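Local coordinates for protein glucose 1-dehydrogenase (Haloferax mediterranei, PDB 2B5W) that catalyses the zinc-dependent oxidation of D-glucose and several other aldoses with NADP(+) or, less favourably, NAD(+) as electron acceptor, working as a homodimer, at residues E22-S25 with G26-L29; V84-V87 with R88-P91; S93-E97 with Y98-D102; H121-S125 with E126-S130; D342-D345 with T346-K349. The protein carries 1 engineered substitution. All blocks are in the same frame, centred on the assembly; numbering follows the deposited sequence.

From the N terminus, interaction 1 turns the chain into strand 27-37, interaction 2 links strand 82-85 to strand 88-89, interaction 3 starts the short helix 97-100, and interaction 4 leads the chain into strand 127-131. All four lie in the GroES-like region. Interaction 5 comes much later, in the loop before strand 349-353. They follow one another in series, and none nests in or crosses another. In space, interactions 1 and 4 meet where strands 27-37 and 127-131 pair, interaction 2 touches interaction 4 through Tyr123 and Ser130, and Phe99 of interaction 3 packs on Arg89 and Pro90. Interaction 5 stands apart beside the cofactor, its centre about 24 Å from that of interaction 4.

Interaction 1 of 5, residues E22-S25 with G26-L29; sequences EPES and GEAL
Glu24 to Glu27 make a type II beta turn, closed by Glu27 N donating to Glu24 O at 3.0 Å, and the directions of 22-25 and 26-29 differ by 159°. The turn delivers the chain into strand 27-37 of the GroES-like region. Gly26 takes its third position with the positive phi expected there, where a side chain would collide with Ser25 O. Glu27 adds a second tie of its own. With CG beside the backbone N (chi1 -57°) and the rest extended, its side chain folds back along the turn until OE1 accepts from Glu24 N at 2.9 Å, a nearly straight bond of 164° that arrives from above the carboxylate plane. An alanine in place of Glu27 is likely to leave Glu24 N without this acceptor and the turn held by its backbone bond without the side-chain tie. The Glu24 and Glu27 side chains run side by side at the surface, and the proximity of Glu24 OE1 to Glu27 OE2, 4.7 Å, may cost some like-charge repulsion. Asp74 bonds Ser25 OG and Gly26 N. Between the arms of the turn, Pro23 CB rests 3.5 Å from Glu27 O and Pro23 CG 4.2 Å from Leu29 CB.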
loop_
_atom_site.group_PDB
_atom_site.type_symbol
_atom_site.label_atom_id
_atom_site.label_comp_id
_atom_site.label_asym_id
_atom_site.label_seq_id
_atom_site.Cartn_x
_atom_site.Cartn_y
_atom_site.Cartn_z
ATOM N N GLU A 22 -12.404 9.376 39.814
ATOM C CA GLU A 22 -12.040 10.765 40.062
ATOM C C GLU A 22 -10.940 11.142 39.064
ATOM O O GLU A 22 -9.985 10.397 38.843
ATOM C CB GLU A 22 -11.540 10.971 41.518
ATOM C CG GLU A 22 -12.511 10.459 42.579
ATOM C CD GLU A 22 -12.063 10.769 44.004
ATOM O OE1 GLU A 22 -10.843 10.907 44.230
ATOM O OE2 GLU A 22 -12.933 10.874 44.888
ATOM N N PRO A 23 -11.058 12.309 38.442
ATOM C CA PRO A 23 -10.093 12.755 37.440
ATOM C C PRO A 23 -8.746 13.117 38.048
ATOM O O PRO A 23 -8.704 13.787 39.080
ATOM C CB PRO A 23 -10.738 14.001 36.842
ATOM C CG PRO A 23 -11.687 14.465 37.843
ATOM C CD PRO A 23 -12.138 13.274 38.652
ATOM N N GLU A 24 -7.689 12.606 37.439
ATOM C CA GLU A 24 -6.315 13.007 37.727
ATOM C C GLU A 24 -5.965 14.283 36.986
ATOM O O GLU A 24 -6.731 14.771 36.168
ATOM C CB GLU A 24 -5.345 11.885 37.351
ATOM C CG GLU A 24 -5.646 10.584 38.076
ATOM C CD GLU A 24 -4.452 9.659 38.188
ATOM O OE1 GLU A 24 -3.795 9.421 37.158
ATOM O OE2 GLU A 24 -4.181 9.166 39.303
ATOM N N SER A 25 -4.810 14.860 37.274
ATOM C CA SER A 25 -4.415 16.075 36.572
ATOM C C SER A 25 -4.442 15.874 35.071
ATOM O O SER A 25 -3.956 14.851 34.572
ATOM C CB SER A 25 -2.990 16.488 36.957
ATOM O OG SER A 25 -2.617 17.716 36.335
ATOM N N GLY A 26 -4.957 16.871 34.364
ATOM C CA GLY A 26 -5.039 16.827 32.915
ATOM C C GLY A 26 -6.253 16.063 32.408
ATOM O O GLY A 26 -6.428 15.996 31.199
ATOM N N GLU A 27 -7.045 15.505 33.314
ATOM C CA GLU A 27 -8.253 14.734 32.971
ATOM C C GLU A 27 -9.541 15.483 33.350
ATOM O O GLU A 27 -9.624 16.178 34.369
ATOM C CB GLU A 27 -8.273 13.382 33.704
ATOM C CG GLU A 27 -7.074 12.478 33.461
ATOM C CD GLU A 27 -7.223 11.099 34.086
ATOM O OE1 GLU A 27 -7.920 10.955 35.124
ATOM O OE2 GLU A 27 -6.652 10.150 33.494
ATOM N N ALA A 28 -10.613 15.238 32.588
ATOM C CA ALA A 28 -11.951 15.632 32.971
ATOM C C ALA A 28 -12.815 14.425 33.343
ATOM O O ALA A 28 -12.567 13.299 32.925
ATOM C CB ALA A 28 -12.626 16.363 31.838
ATOM N N LEU A 29 -13.811 14.686 34.162
ATOM C CA LEU A 29 -14.887 13.732 34.463
ATOM C C LEU A 29 -16.061 13.964 33.521
ATOM O O LEU A 29 -16.550 15.075 33.364
ATOM C CB LEU A 29 -15.366 13.852 35.910
ATOM C CG LEU A 29 -16.445 12.887 36.346
ATOM C CD1 LEU A 29 -15.899 11.480 36.409
ATOM C CD2 LEU A 29 -17.037 13.296 37.697
#

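Interaction 2 of 5, residues V84-V87 with R88-P91; sequences VPTV and RRPP
Thr86 O is met by three donors: Arg89 NH1 and Arg89 NH2, each in a weak bond of 3.1 Å, and the hydroxyl of Tyr123. The two guanidinium nitrogens straddle the carbonyl oxygen, and each N-H points at it imperfectly. The two N-H groups of Arg89 NH1 serve mainly Thr86 OG1, at 3.0 Å and tilted somewhat from the guanidinium plane, and Arg88 O, at 2.8 Å, which lies close to that plane but is approached from above its own carbonyl plane. The approach of NH1 to Thr86 O is thus at most a shared, weak one. Two torsions bring these atoms together. The Arg89 chain bends at chi2 (-72°), which curls its end back over its own backbone toward 84-87, and Thr86 holds OG1 between its backbone N and carbonyl carbon (chi1 65°), facing NH1. Pro85 CB sits at the guanidinium edge, 4.0 Å from Arg89 NH2, and the same nitrogen also bonds Ser130 OG. The whole cluster is buried at the link between strand 82-85 and strand 88-89, where the chain passes from one sheet to another. Arg88 takes a separate course, forming a salt bridge with the substrate-binding Glu114 and bonding Pro104 O. Around Arg89, the buried positive charge is met by carbonyl and hydroxyl dipoles, which would probably stabilise it and which fix the rotation of the flat group.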
loop_
_atom_site.group_PDB
_atom_site.type_symbol
_atom_site.label_atom_id
_atom_site.label_comp_id
_atom_site.label_asym_id
_atom_site.label_seq_id
_atom_site.Cartn_x
_atom_site.Cartn_y
_atom_site.Cartn_z
ATOM N N VAL A 84 -16.395 13.153 22.731
ATOM C CA VAL A 84 -16.149 11.779 22.369
ATOM C C VAL A 84 -14.698 11.457 22.713
ATOM O O VAL A 84 -13.778 12.134 22.245
ATOM C CB VAL A 84 -16.387 11.567 20.846
ATOM C CG1 VAL A 84 -15.946 10.214 20.431
ATOM C CG2 VAL A 84 -17.862 11.809 20.503
ATOM N N PRO A 85 -14.460 10.409 23.488
ATOM C CA PRO A 85 -13.079 10.010 23.801
ATOM C C PRO A 85 -12.448 9.170 22.699
ATOM O O PRO A 85 -13.112 8.302 22.088
ATOM C CB PRO A 85 -13.255 9.132 25.070
ATOM C CG PRO A 85 -14.600 8.504 24.874
ATOM C CD PRO A 85 -15.461 9.548 24.162
ATOM N N THR A 86 -11.134 9.331 22.509
ATOM C CA THR A 86 -10.390 8.380 21.701
ATOM C C THR A 86 -10.229 7.100 22.536
ATOM O O THR A 86 -10.566 7.060 23.730
ATOM C CB THR A 86 -9.017 8.898 21.283
ATOM O OG1 THR A 86 -8.230 9.067 22.477
ATOM C CG2 THR A 86 -9.104 10.249 20.607
ATOM N N VAL A 87 -9.747 6.079 21.888
ATOM C CA VAL A 87 -9.707 4.739 22.450
ATOM C C VAL A 87 -8.370 4.353 23.067
ATOM O O VAL A 87 -8.333 3.661 24.088
ATOM C CB VAL A 87 -10.101 3.734 21.362
ATOM C CG1 VAL A 87 -10.119 2.318 21.908
ATOM C CG2 VAL A 87 -11.512 4.070 20.818
ATOM N N ARG A 88 -7.247 4.805 22.486
ATOM C CA ARG A 88 -5.972 4.309 22.970
ATOM C C ARG A 88 -5.395 5.134 24.083
ATOM O O ARG A 88 -5.466 6.356 24.093
ATOM C CB ARG A 88 -4.968 4.190 21.825
ATOM C CG ARG A 88 -5.225 3.012 20.951
ATOM C CD ARG A 88 -4.227 2.759 19.848
ATOM N NE ARG A 88 -4.551 1.532 19.118
ATOM C CZ ARG A 88 -3.746 0.958 18.238
ATOM N NH1 ARG A 88 -2.571 1.501 17.960
ATOM N NH2 ARG A 88 -4.089 -0.191 17.663
ATOM N N ARG A 89 -4.830 4.414 25.041
ATOM C CA ARG A 89 -4.163 5.002 26.210
ATOM C C ARG A 89 -2.823 4.302 26.390
ATOM O O ARG A 89 -2.633 3.157 25.961
ATOM C CB ARG A 89 -5.025 4.841 27.456
ATOM C CG ARG A 89 -6.368 5.536 27.360
ATOM C CD ARG A 89 -6.323 7.051 27.437
ATOM N NE ARG A 89 -7.652 7.632 27.389
ATOM C CZ ARG A 89 -8.326 7.870 26.252
ATOM N NH1 ARG A 89 -7.796 7.635 25.080
ATOM N NH2 ARG A 89 -9.534 8.358 26.315
ATOM N N PRO A 90 -1.898 4.977 27.054
ATOM C CA PRO A 90 -0.567 4.389 27.262
ATOM C C PRO A 90 -0.625 3.104 28.050
ATOM O O PRO A 90 -1.487 2.959 28.940
ATOM C CB PRO A 90 0.198 5.482 28.032
ATOM C CG PRO A 90 -0.624 6.657 28.065
ATOM C CD PRO A 90 -1.996 6.347 27.577
ATOM N N PRO A 91 0.272 2.172 27.738
ATOM C CA PRO A 91 0.313 0.881 28.427
ATOM C C PRO A 91 0.971 1.027 29.817
ATOM O O PRO A 91 1.298 2.136 30.236
ATOM C CB PRO A 91 1.183 0.028 27.501
ATOM C CG PRO A 91 2.115 0.984 26.930
ATOM C CD PRO A 91 1.346 2.281 26.736
#

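Interaction 3 of 5, residues S93-E97 with Y98-D102; sequences SGTNE and YFERD
Glu97 leans along the ring of Tyr98 and on toward Arg101. Its CB lies against Tyr98 N, and CG, set between the backbone N and the carbonyl carbon (chi1 64°), sits over one face of the Tyr98 ring, 3.8 Å from the centroid in a CH-pi contact. CD continues over CE1 and CZ of that ring, the carboxylate stacked nearly parallel to it at 16°. At the tip, OE2 comes over the guanidinium face of Arg101, 3.5 Å from NH1, a salt bridge of charges alone because no N-H points at the oxygen. Asn96 is the N-cap of helix 97-100: its OD1 accepts from Phe99 N at 3.3 Å and, weakly, from Tyr98 N, while ND2 bonds Met111 O. Thr95 OG1 donates to the anti lone pair of Glu100 OE2 at 2.6 Å. The helix ends in a Schellman motif: Asp102, the C-prime residue with positive phi, bonds Phe99 O through N, and Gln103 N bonds Tyr98 O. Tyr98 and Arg101 pack on Asn266 and Asp170 of the second subunit. Asn96 OD1 thus meets the first helix amides, whereas purely electrostatic pairing with Glu97 probably leaves Arg101 less fixed in orientation than an in-plane N-H bond would.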
loop_
_atom_site.group_PDB
_atom_site.type_symbol
_atom_site.label_atom_id
_atom_site.label_comp_id
_atom_site.label_asym_id
_atom_site.label_seq_id
_atom_site.Cartn_x
_atom_site.Cartn_y
_atom_site.Cartn_z
ATOM N N SER A 93 3.884 0.342 30.878
ATOM C CA SER A 93 5.230 0.917 30.783
ATOM C C SER A 93 5.252 2.441 30.654
ATOM O O SER A 93 6.312 3.054 30.651
ATOM C CB SER A 93 5.960 0.314 29.573
ATOM O OG SER A 93 5.225 0.477 28.361
ATOM N N GLY A 94 4.085 3.050 30.507
ATOM C CA GLY A 94 3.965 4.479 30.454
ATOM C C GLY A 94 4.056 4.949 29.010
ATOM O O GLY A 94 3.817 4.177 28.074
ATOM N N THR A 95 4.423 6.208 28.843
ATOM C CA THR A 95 4.391 6.839 27.541
ATOM C C THR A 95 5.497 6.275 26.643
ATOM O O THR A 95 6.413 5.555 27.085
ATOM C CB THR A 95 4.482 8.353 27.676
ATOM O OG1 THR A 95 4.108 8.990 26.438
ATOM C CG2 THR A 95 5.941 8.798 27.915
ATOM N N ASN A 96 5.344 6.533 25.355
ATOM C CA ASN A 96 6.299 6.095 24.352
ATOM C C ASN A 96 6.224 7.048 23.150
ATOM O O ASN A 96 5.425 7.964 23.159
ATOM C CB ASN A 96 6.059 4.615 23.990
ATOM C CG ASN A 96 4.663 4.356 23.403
ATOM O OD1 ASN A 96 4.214 5.113 22.561
ATOM N ND2 ASN A 96 4.034 3.248 23.800
ATOM N N GLU A 97 7.058 6.826 22.138
ATOM C CA GLU A 97 7.140 7.709 20.984
ATOM C C GLU A 97 5.782 7.918 20.288
ATOM O O GLU A 97 5.521 8.991 19.737
ATOM C CB GLU A 97 8.150 7.156 19.970
ATOM C CG GLU A 97 7.773 5.811 19.352
ATOM C CD GLU A 97 8.708 5.425 18.234
ATOM O OE1 GLU A 97 9.470 4.481 18.453
ATOM O OE2 GLU A 97 8.695 6.069 17.159
ATOM N N TYR A 98 4.952 6.886 20.295
ATOM C CA TYR A 98 3.676 6.984 19.564
ATOM C C TYR A 98 2.748 7.945 20.268
ATOM O O TYR A 98 2.097 8.772 19.633
ATOM C CB TYR A 98 3.060 5.606 19.353
ATOM C CG TYR A 98 3.986 4.737 18.539
ATOM C CD1 TYR A 98 4.813 3.832 19.150
ATOM C CD2 TYR A 98 4.049 4.879 17.168
ATOM C CE1 TYR A 98 5.669 3.056 18.425
ATOM C CE2 TYR A 98 4.914 4.119 16.418
ATOM C CZ TYR A 98 5.729 3.202 17.057
ATOM O OH TYR A 98 6.595 2.411 16.332
ATOM N N PHE A 99 2.696 7.879 21.596
ATOM C CA PHE A 99 1.904 8.827 22.357
ATOM C C PHE A 99 2.531 10.232 22.370
ATOM O O PHE A 99 1.838 11.242 22.228
ATOM C CB PHE A 99 1.643 8.290 23.780
ATOM C CG PHE A 99 0.659 7.135 23.804
ATOM C CD1 PHE A 99 -0.678 7.371 23.970
ATOM C CD2 PHE A 99 1.063 5.846 23.571
ATOM C CE1 PHE A 99 -1.596 6.325 23.952
ATOM C CE2 PHE A 99 0.160 4.794 23.526
ATOM C CZ PHE A 99 -1.204 5.058 23.719
ATOM N N GLU A 100 3.854 10.304 22.523
ATOM C CA GLU A 100 4.539 11.602 22.533
ATOM C C GLU A 100 4.427 12.391 21.225
ATOM O O GLU A 100 4.297 13.618 21.250
ATOM C CB GLU A 100 6.028 11.399 22.897
ATOM C CG GLU A 100 6.241 10.929 24.333
ATOM C CD GLU A 100 5.694 11.902 25.370
ATOM O OE1 GLU A 100 5.993 13.110 25.282
ATOM O OE2 GLU A 100 4.955 11.456 26.271
ATOM N N ARG A 101 4.363 11.662 20.105
ATOM C CA ARG A 101 4.235 12.256 18.768
ATOM C C ARG A 101 2.773 12.335 18.330
ATOM O O ARG A 101 2.499 12.645 17.170
ATOM C CB ARG A 101 4.995 11.411 17.741
ATOM C CG ARG A 101 6.511 11.446 17.943
ATOM C CD ARG A 101 7.266 10.536 16.972
ATOM N NE ARG A 101 8.723 10.570 17.170
ATOM C CZ ARG A 101 9.594 9.858 16.441
ATOM N NH1 ARG A 101 9.174 9.050 15.460
ATOM N NH2 ARG A 101 10.921 9.889 16.621
ATOM N N ASP A 102 1.802 12.090 19.227
ATOM C CA ASP A 102 0.364 12.249 18.919
ATOM C C ASP A 102 -0.066 11.325 17.801
ATOM O O ASP A 102 -0.896 11.707 16.955
ATOM C CB ASP A 102 0.018 13.699 18.528
ATOM C CG ASP A 102 0.393 14.680 19.577
ATOM O OD1 ASP A 102 -0.063 14.527 20.719
ATOM O OD2 ASP A 102 1.144 15.649 19.338
#

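Interaction 4 of 5, residues H121-S125 with E126-S130; sequences HGYMS and EFFTS
Tyr123 and Phe128 come together across a bend, their CA atoms 6.4 Å apart, as the chain passes through an inverse gamma turn centred on Met124 and then enters strand 127-131. A weak bond from Ser125 N to Tyr123 O closes the turn. The main side-chain contact is an edge-to-face aromatic pair, with centroids 4.7 Å apart and planes inclined at 54°. Tyr123 supplies the edge: its CD1 stands over the centre of the Phe128 ring, 3.7 Å from Phe128 CD2. In Phe128, CG lies between the backbone N and the carbonyl carbon (chi1 65°), which places the ring on the side of 121-125, and chi2 of -91° presents its face. Pro85 touches both rings, and Val30 and Thr32 of strand 27-37 border Phe128, so the pair forms part of the buried core of the GroES-like region. Replacing Phe128 by an alanine would probably open a gap beside Pro85 and leave the edge of Tyr123 without its aromatic face. That tyrosine lies about 5 Å, side chain to side chain, from His63, a ligand of the catalytic zinc. Arg115 bonds His121 O and Gly122 O at the start of 121-125. Where the strand begins, Ser125 OG donates to Phe127 O at 2.6 Å, reaching the oxygen from above its carbonyl plane.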
loop_
_atom_site.group_PDB
_atom_site.type_symbol
_atom_site.label_atom_id
_atom_site.label_comp_id
_atom_site.label_asym_id
_atom_site.label_seq_id
_atom_site.Cartn_x
_atom_site.Cartn_y
_atom_site.Cartn_z
ATOM N N HIS A 121 -10.390 -0.619 31.005
ATOM C CA HIS A 121 -11.839 -0.544 31.022
ATOM C C HIS A 121 -12.346 0.486 30.024
ATOM O O HIS A 121 -11.714 1.506 29.802
ATOM C CB HIS A 121 -12.341 -0.154 32.395
ATOM C CG HIS A 121 -12.081 -1.198 33.422
ATOM N ND1 HIS A 121 -12.501 -2.494 33.258
ATOM C CD2 HIS A 121 -11.418 -1.148 34.602
ATOM C CE1 HIS A 121 -12.120 -3.204 34.314
ATOM N NE2 HIS A 121 -11.460 -2.415 35.136
ATOM N N GLY A 122 -13.501 0.160 29.472
ATOM C CA GLY A 122 -14.160 0.976 28.465
ATOM C C GLY A 122 -15.070 2.024 29.076
ATOM O O GLY A 122 -14.867 2.475 30.214
ATOM N N TYR A 123 -16.103 2.393 28.307
ATOM C CA TYR A 123 -16.919 3.546 28.575
ATOM C C TYR A 123 -18.375 3.246 28.969
ATOM O O TYR A 123 -19.120 4.188 29.265
ATOM C CB TYR A 123 -16.925 4.470 27.347
ATOM C CG TYR A 123 -15.540 4.931 26.943
ATOM C CD1 TYR A 123 -14.742 5.631 27.836
ATOM C CD2 TYR A 123 -15.018 4.665 25.673
ATOM C CE1 TYR A 123 -13.475 6.042 27.486
ATOM C CE2 TYR A 123 -13.764 5.055 25.336
ATOM C CZ TYR A 123 -12.991 5.745 26.241
ATOM O OH TYR A 123 -11.714 6.168 25.928
ATOM N N MET A 124 -18.756 1.963 29.013
ATOM C CA MET A 124 -20.112 1.592 29.397
ATOM C C MET A 124 -20.273 1.644 30.914
ATOM O O MET A 124 -20.456 0.619 31.573
ATOM C CB MET A 124 -20.500 0.210 28.869
ATOM C CG MET A 124 -20.731 0.206 27.403
ATOM S SD MET A 124 -21.274 -1.388 26.802
ATOM C CE MET A 124 -21.491 -0.967 25.054
ATOM N N SER A 125 -20.181 2.840 31.448
ATOM C CA SER A 125 -20.363 3.114 32.860
ATOM C C SER A 125 -21.021 4.465 32.938
ATOM O O SER A 125 -20.987 5.223 31.976
ATOM C CB SER A 125 -19.026 3.092 33.626
ATOM O OG SER A 125 -18.074 4.006 33.119
ATOM N N GLU A 126 -21.651 4.795 34.066
ATOM C CA GLU A 126 -22.360 6.055 34.141
ATOM C C GLU A 126 -21.449 7.265 34.016
ATOM O O GLU A 126 -21.884 8.300 33.537
ATOM C CB GLU A 126 -23.211 6.107 35.421
ATOM C CG GLU A 126 -24.304 5.054 35.386
ATOM C CD GLU A 126 -25.218 5.075 36.590
ATOM O OE1 GLU A 126 -24.797 4.616 37.670
ATOM O OE2 GLU A 126 -26.376 5.515 36.437
ATOM N N PHE A 127 -20.205 7.124 34.463
ATOM C CA PHE A 127 -19.177 8.167 34.384
ATOM C C PHE A 127 -17.857 7.555 33.956
ATOM O O PHE A 127 -17.584 6.379 34.185
ATOM C CB PHE A 127 -18.966 8.887 35.720
ATOM C CG PHE A 127 -20.174 9.597 36.222
ATOM C CD1 PHE A 127 -20.381 10.950 35.962
ATOM C CD2 PHE A 127 -21.150 8.891 36.914
ATOM C CE1 PHE A 127 -21.527 11.581 36.411
ATOM C CE2 PHE A 127 -22.297 9.516 37.347
ATOM C CZ PHE A 127 -22.487 10.859 37.107
ATOM N N PHE A 128 -17.025 8.374 33.310
ATOM C CA PHE A 128 -15.651 8.008 33.037
ATOM C C PHE A 128 -14.762 9.258 33.051
ATOM O O PHE A 128 -15.267 10.386 32.958
ATOM C CB PHE A 128 -15.514 7.218 31.712
ATOM C CG PHE A 128 -15.858 7.988 30.464
ATOM C CD1 PHE A 128 -17.158 7.987 29.962
ATOM C CD2 PHE A 128 -14.887 8.720 29.802
ATOM C CE1 PHE A 128 -17.473 8.690 28.793
ATOM C CE2 PHE A 128 -15.190 9.444 28.634
ATOM C CZ PHE A 128 -16.466 9.437 28.140
ATOM N N THR A 129 -13.462 9.037 33.188
ATOM C CA THR A 129 -12.497 10.081 33.017
ATOM C C THR A 129 -11.697 9.895 31.765
ATOM O O THR A 129 -11.588 8.800 31.232
ATOM C CB THR A 129 -11.545 10.134 34.214
ATOM O OG1 THR A 129 -10.897 8.857 34.385
ATOM C CG2 THR A 129 -12.346 10.402 35.502
ATOM N N SER A 130 -11.062 10.973 31.307
ATOM C CA SER A 130 -10.031 10.872 30.272
ATOM C C SER A 130 -9.210 12.137 30.221
ATOM O O SER A 130 -9.724 13.206 30.547
ATOM C CB SER A 130 -10.631 10.660 28.850
ATOM O OG SER A 130 -10.982 9.283 28.635
#

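Interaction 5 of 5, residues D342-D345 with T346-K349; sequences DDDD and TTIK. With K (potassium ion), chain D.
Asp344 reaches over the threonines two and three residues further on, its OD1 accepting from both hydroxyls. Thr346 OG1 donates at 2.8 Å from the syn side, and Thr347 OG1 at 3.3 Å from the other face of the carboxylate plane, well above it. Thr346 N adds a weak bond to the same oxygen, in the manner of an Asx turn. CG of Asp344 stands between its backbone N and carbonyl carbon (chi1 64°), which brings the carboxylate forward to Thr346 and Thr347. Several donors thus converge on one oxygen, pin the rotation of the group and probably favour its charged form. Beneath it the backbone makes a type I beta turn, with Thr347 N donating to Asp344 O at 3.1 Å. Methyl CG2 of Thr347 lies 3.5 Å from Asp342 O, closing the contact on its earlier side. The turn also directs two carbonyls at a potassium ion, Asp344 O at 2.8 Å and Thr347 O at 2.7 Å. Asp345 lies near the bound NADP and makes a long, weak ion pair with Arg208, a residue that binds the cofactor. After the turn, Ile348 packs among helices 183-194, 213-220 and 321-327. Lys349 then starts strand 349-353, which pairs with strands 27-37 and 328-333, and sends NZ to Glu64 of the zinc site.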
loop_
_atom_site.group_PDB
_atom_site.type_symbol
_atom_site.label_atom_id
_atom_site.label_comp_id
_atom_site.label_asym_id
_atom_site.label_seq_id
_atom_site.Cartn_x
_atom_site.Cartn_y
_atom_site.Cartn_z
ATOM N N ASP A 342 -27.808 -7.841 20.801
ATOM C CA ASP A 342 -28.456 -8.736 19.839
ATOM C C ASP A 342 -27.575 -8.857 18.630
ATOM O O ASP A 342 -26.945 -7.877 18.192
ATOM C CB ASP A 342 -29.814 -8.205 19.391
ATOM C CG ASP A 342 -30.916 -8.463 20.398
ATOM O OD1 ASP A 342 -30.685 -9.173 21.409
ATOM O OD2 ASP A 342 -32.057 -7.978 20.232
ATOM N N ASP A 343 -27.541 -10.050 18.060
ATOM C CA ASP A 343 -26.601 -10.311 16.988
ATOM C C ASP A 343 -27.260 -11.025 15.804
ATOM O O ASP A 343 -26.697 -11.964 15.240
ATOM C CB ASP A 343 -25.355 -11.042 17.540
ATOM C CG ASP A 343 -25.462 -12.554 17.491
ATOM O OD1 ASP A 343 -26.486 -13.112 17.947
ATOM O OD2 ASP A 343 -24.549 -13.264 17.017
ATOM N N ASP A 344 -28.436 -10.551 15.411
ATOM C CA ASP A 344 -29.085 -11.139 14.253
ATOM C C ASP A 344 -29.073 -10.190 13.063
ATOM O O ASP A 344 -28.566 -9.059 13.157
ATOM C CB ASP A 344 -30.452 -11.693 14.607
ATOM C CG ASP A 344 -31.410 -10.660 15.050
ATOM O OD1 ASP A 344 -31.479 -9.587 14.410
ATOM O OD2 ASP A 344 -32.176 -10.873 16.009
ATOM N N ASP A 345 -29.573 -10.665 11.930
ATOM C CA ASP A 345 -29.489 -9.917 10.679
ATOM C C ASP A 345 -30.248 -8.592 10.697
ATOM O O ASP A 345 -29.883 -7.673 9.961
ATOM C CB ASP A 345 -29.984 -10.750 9.495
ATOM C CG ASP A 345 -29.089 -11.906 9.169
ATOM O OD1 ASP A 345 -27.974 -12.021 9.745
ATOM O OD2 ASP A 345 -29.451 -12.775 8.336
ATOM N N THR A 346 -31.336 -8.489 11.475
ATOM C CA THR A 346 -32.061 -7.222 11.556
ATOM C C THR A 346 -31.458 -6.186 12.499
ATOM O O THR A 346 -32.018 -5.074 12.623
ATOM C CB THR A 346 -33.511 -7.433 11.974
ATOM O OG1 THR A 346 -33.554 -8.102 13.234
ATOM C CG2 THR A 346 -34.225 -8.314 10.997
ATOM N N THR A 347 -30.371 -6.560 13.187
ATOM C CA THR A 347 -29.660 -5.652 14.089
ATOM C C THR A 347 -28.500 -5.120 13.311
ATOM O O THR A 347 -27.696 -5.879 12.827
ATOM C CB THR A 347 -29.189 -6.397 15.324
ATOM O OG1 THR A 347 -30.331 -6.974 15.991
ATOM C CG2 THR A 347 -28.627 -5.443 16.334
ATOM N N ILE A 348 -28.447 -3.810 13.104
ATOM C CA ILE A 348 -27.333 -3.246 12.349
ATOM C C ILE A 348 -26.418 -2.505 13.322
ATOM O O ILE A 348 -25.347 -2.991 13.632
ATOM C CB ILE A 348 -27.813 -2.366 11.214
ATOM C CG1 ILE A 348 -28.668 -3.199 10.253
ATOM C CG2 ILE A 348 -26.601 -1.743 10.488
ATOM C CD1 ILE A 348 -29.309 -2.400 9.171
ATOM N N LYS A 349 -26.835 -1.341 13.784
ATOM C CA LYS A 349 -26.104 -0.611 14.802
ATOM C C LYS A 349 -26.976 -0.319 16.016
ATOM O O LYS A 349 -28.079 0.169 15.861
ATOM C CB LYS A 349 -25.620 0.725 14.239
ATOM C CG LYS A 349 -24.802 1.533 15.188
ATOM C CD LYS A 349 -23.466 0.825 15.379
ATOM C CE LYS A 349 -22.526 1.576 16.223
ATOM N NZ LYS A 349 -21.302 0.752 16.329
HETATM K K K D . -26.058 -7.968 12.410
#